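Local coordinates for DUF724 domain-containing protein 6-like (Raphanus sativus, PDB 5ZWX) that binds the H3K9me2 histone mark through a pair of Agenet domains, probably linking it to DNA methylation in heterochromatin, at residues Ala101-Gly106 / Glu130-Arg135. Sequence-based numbering, arbitrary orientation.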
ATOM      1  N   ALA A 101       6.778  -2.929  -5.220  1.00 24.48           N
ATOM      2  CA  ALA A 101       6.569  -4.119  -6.032  1.00 23.76           C
ATOM      3  C   ALA A 101       5.282  -4.834  -5.619  1.00 23.41           C
ATOM      4  O   ALA A 101       5.006  -4.991  -4.420  1.00 24.87           O
ATOM      5  CB  ALA A 101       7.764  -5.072  -5.891  1.00 23.75           C
ATOM      6  N   PHE A 102       4.486  -5.248  -6.590  1.00 24.62           N
ATOM      7  CA  PHE A 102       3.277  -5.996  -6.268  1.00 25.25           C
ATOM      8  C   PHE A 102       3.592  -7.444  -5.947  1.00 24.71           C
ATOM      9  O   PHE A 102       4.077  -8.202  -6.806  1.00 25.48           O
ATOM     10  CB  PHE A 102       2.273  -5.936  -7.394  1.00 26.25           C
ATOM     11  CG  PHE A 102       0.871  -6.223  -6.953  1.00 31.52           C
ATOM     12  CD1 PHE A 102       0.199  -5.332  -6.100  1.00 32.17           C
ATOM     13  CD2 PHE A 102       0.215  -7.361  -7.389  1.00 35.17           C
ATOM     14  CE1 PHE A 102      -1.103  -5.593  -5.696  1.00 30.59           C
ATOM     15  CE2 PHE A 102      -1.090  -7.623  -6.986  1.00 35.44           C
ATOM     16  CZ  PHE A 102      -1.749  -6.731  -6.145  1.00 35.25           C
ATOM     17  N   TYR A 103       3.302  -7.851  -4.714  1.00 21.74           N
ATOM     18  CA  TYR A 103       3.799  -9.183  -4.246  1.00 23.30           C
ATOM     19  C   TYR A 103       2.836  -9.628  -3.159  1.00 25.99           C
ATOM     20  O   TYR A 103       2.395  -8.770  -2.351  1.00 26.00           O
ATOM     21  CB  TYR A 103       5.212  -9.009  -3.708  1.00 24.63           C
ATOM     22  CG  TYR A 103       5.933 -10.268  -3.321  1.00 28.64           C
ATOM     23  CD1 TYR A 103       5.834 -10.776  -2.030  1.00 22.34           C
ATOM     24  CD2 TYR A 103       6.764 -10.903  -4.241  1.00 27.26           C
ATOM     25  CE1 TYR A 103       6.526 -11.967  -1.687  1.00 27.30           C
ATOM     26  CE2 TYR A 103       7.443 -12.040  -3.924  1.00 27.02           C
ATOM     27  CZ  TYR A 103       7.328 -12.567  -2.646  1.00 27.47           C
ATOM     28  OH  TYR A 103       8.043 -13.687  -2.370  1.00 28.65           O
ATOM     29  N   SER A 104       2.434 -10.898  -3.155  1.00 25.77           N
ATOM     30  CA  SER A 104       1.397 -11.357  -2.204  1.00 29.23           C
ATOM     31  C   SER A 104       0.189 -10.398  -2.131  1.00 29.99           C
ATOM     32  O   SER A 104      -0.339 -10.133  -1.026  1.00 28.06           O
ATOM     33  CB  SER A 104       1.987 -11.515  -0.803  1.00 27.51           C
ATOM     34  OG  SER A 104       3.012 -12.500  -0.777  1.00 29.04           O
ATOM     35  N   ASP A 105      -0.189  -9.855  -3.297  1.00 29.79           N
ATOM     36  CA  ASP A 105      -1.406  -9.097  -3.508  1.00 32.22           C
ATOM     37  C   ASP A 105      -1.417  -7.756  -2.765  1.00 29.83           C
ATOM     38  O   ASP A 105      -2.495  -7.143  -2.608  1.00 31.82           O
ATOM     39  CB  ASP A 105      -2.635  -9.942  -3.133  1.00 32.09           C
ATOM     40  CG  ASP A 105      -2.769 -11.194  -4.020  1.00 39.16           C
ATOM     41  OD1 ASP A 105      -3.034 -11.053  -5.233  1.00 38.24           O
ATOM     42  OD2 ASP A 105      -2.597 -12.300  -3.494  1.00 36.55           O
ATOM     43  N   GLY A 106      -0.234  -7.278  -2.366  1.00 23.98           N
ATOM     44  CA  GLY A 106      -0.112  -5.876  -1.923  1.00 26.75           C
ATOM     45  C   GLY A 106       1.153  -5.248  -2.494  1.00 29.55           C
ATOM     46  O   GLY A 106       1.915  -5.908  -3.241  1.00 24.56           O
ATOM     47  N   GLU A 130      15.430  -9.050   1.555  1.00 27.57           N
ATOM     48  CA  GLU A 130      15.118  -9.852   0.368  1.00 25.04           C
ATOM     49  C   GLU A 130      15.605  -9.193  -0.901  1.00 29.32           C
ATOM     50  O   GLU A 130      15.697  -7.975  -0.972  1.00 27.27           O
ATOM     51  CB  GLU A 130      13.622 -10.112   0.253  1.00 22.49           C
ATOM     52  CG  GLU A 130      13.082 -11.141   1.259  1.00 24.99           C
ATOM     53  CD  GLU A 130      11.600 -11.259   1.150  1.00 30.44           C
ATOM     54  OE1 GLU A 130      10.926 -10.206   1.339  1.00 32.16           O
ATOM     55  OE2 GLU A 130      11.107 -12.355   0.811  1.00 24.64           O
ATOM     56  N   GLN A 131      15.959 -10.006  -1.892  1.00 23.66           N
ATOM     57  CA  GLN A 131      16.378  -9.507  -3.180  1.00 26.95           C
ATOM     58  C   GLN A 131      15.553 -10.270  -4.215  1.00 28.88           C
ATOM     59  O   GLN A 131      15.716 -11.486  -4.347  1.00 25.87           O
ATOM     60  CB  GLN A 131      17.884  -9.719  -3.383  1.00 23.31           C
ATOM     61  CG  GLN A 131      18.410  -9.209  -4.739  1.00 28.07           C
ATOM     62  CD  GLN A 131      18.706  -7.710  -4.720  1.00 34.37           C
ATOM     63  OE1 GLN A 131      19.399  -7.209  -3.819  1.00 34.32           O
ATOM     64  NE2 GLN A 131      18.185  -6.990  -5.712  1.00 31.56           N
ATOM     65  N   ILE A 132      14.648  -9.581  -4.912  1.00 24.77           N
ATOM     66  CA  ILE A 132      13.649 -10.251  -5.744  1.00 23.66           C
ATOM     67  C   ILE A 132      13.533  -9.614  -7.121  1.00 26.71           C
ATOM     68  O   ILE A 132      13.476  -8.386  -7.218  1.00 25.35           O
ATOM     69  CB  ILE A 132      12.273 -10.233  -5.070  1.00 25.95           C
ATOM     70  CG1 ILE A 132      12.367 -10.719  -3.600  1.00 25.18           C
ATOM     71  CG2 ILE A 132      11.282 -11.084  -5.848  1.00 28.33           C
ATOM     72  CD1 ILE A 132      11.011 -10.742  -2.859  1.00 23.88           C
ATOM     73  N   ARG A 133      13.470 -10.430  -8.179  1.00 25.33           N
ATOM     74  CA  ARG A 133      13.313  -9.909  -9.553  1.00 27.27           C
ATOM     75  C   ARG A 133      11.868  -9.699  -9.917  1.00 31.34           C
ATOM     76  O   ARG A 133      11.033 -10.538  -9.546  1.00 27.34           O
ATOM     77  CB  ARG A 133      13.907 -10.882 -10.572  1.00 31.68           C
ATOM     78  CG  ARG A 133      15.395 -10.974 -10.522  1.00 33.76           C
ATOM     79  CD  ARG A 133      15.899 -11.778 -11.721  1.00 40.04           C
ATOM     80  NE  ARG A 133      17.348 -11.767 -11.739  1.00 41.25           N
ATOM     81  CZ  ARG A 133      18.092 -12.384 -12.646  1.00 42.37           C
ATOM     82  NH1 ARG A 133      17.516 -13.080 -13.619  1.00 44.79           N
ATOM     83  NH2 ARG A 133      19.407 -12.312 -12.556  1.00 41.24           N
ATOM     84  N   PHE A 134      11.595  -8.641 -10.700  1.00 26.27           N
ATOM     85  CA  PHE A 134      10.252  -8.287 -11.119  1.00 26.71           C
ATOM     86  C   PHE A 134      10.245  -7.802 -12.560  1.00 30.78           C
ATOM     87  O   PHE A 134      11.270  -7.336 -13.069  1.00 27.52           O
ATOM     88  CB  PHE A 134       9.654  -7.136 -10.222  1.00 25.37           C
ATOM     89  CG  PHE A 134       9.445  -7.531  -8.798  1.00 25.19           C
ATOM     90  CD1 PHE A 134      10.414  -7.272  -7.849  1.00 23.56           C
ATOM     91  CD2 PHE A 134       8.282  -8.170  -8.406  1.00 24.31           C
ATOM     92  CE1 PHE A 134      10.231  -7.666  -6.512  1.00 22.15           C
ATOM     93  CE2 PHE A 134       8.098  -8.561  -7.059  1.00 22.44           C
ATOM     94  CZ  PHE A 134       9.076  -8.307  -6.131  1.00 23.35           C
ATOM     95  N   ARG A 135       9.085  -7.886 -13.203  1.00 25.96           N
ATOM     96  CA  ARG A 135       8.896  -7.207 -14.492  1.00 25.88           C
ATOM     97  C   ARG A 135       8.540  -5.764 -14.186  1.00 28.11           C
ATOM     98  O   ARG A 135       8.054  -5.473 -13.109  1.00 28.66           O
ATOM     99  CB  ARG A 135       7.786  -7.863 -15.323  1.00 29.62           C
ATOM    100  CG  ARG A 135       8.020  -9.365 -15.611  1.00 35.03           C
ATOM    101  CD  ARG A 135       6.814  -9.961 -16.324  1.00 39.85           C
ATOM    102  NE  ARG A 135       5.560  -9.693 -15.602  1.00 46.66           N
ATOM    103  CZ  ARG A 135       5.117 -10.451 -14.603  1.00 44.97           C
ATOM    104  NH1 ARG A 135       5.829 -11.489 -14.210  1.00 44.04           N
ATOM    105  NH2 ARG A 135       3.973 -10.181 -13.996  1.00 44.92           N
TER
HETATM  106  O   HOH W   1       8.893 -13.534   0.372  1.00 29.09           O
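Phe-134 offers one ring face to Ala-101 and an edge to Tyr-103. The Ala-101 methyl CB sits 3.6 Å from the centroid of the Phe-134 ring and 15° off its normal, a CH-pi contact shifted toward the rim, with CZ the nearest ring atom to CB. At that edge, close to the ring plane, Tyr-103 CD2 comes within 3.9 Å of Phe-134 CE2, the two side chains running roughly perpendicular to each other. Further out along Tyr-103, its CE2 meets the end of the Ile-132 chain, CD1, at 3.9 Å. Tyr-103 reaches this far because CG lies anti to the backbone N (chi1 -174°), which carries the phenol out to the level of Glu-130. There one water joins the two segments: it lies 2.9 Å from Tyr-103 OH and donates to Glu-130 OE2 at 2.5 Å. No direct hydrogen bond links the strands, whose directions differ by 104°, so apolar packing and this water make the contact. Leu-139 and Phe-125 also pack on Phe-134, placing its ring in the barrel interior. An alanine in place of Phe-134 would probably open a gap under the Ala-101 methyl and leave the Tyr-103 ring without its inner neighbour. Within the type I' turn from Tyr-103 to Gly-106, Asp-105 forms a salt bridge with a basic side chain of the bound peptide. The arrangement is consistent with the second SH3-like Agenet barrel of the cassette, with Tyr-103 and Ile-132 packing on the peptide's modified side chain and Glu-130 OE1 hydrogen-bonded to it, as in a methyl-lysine reader.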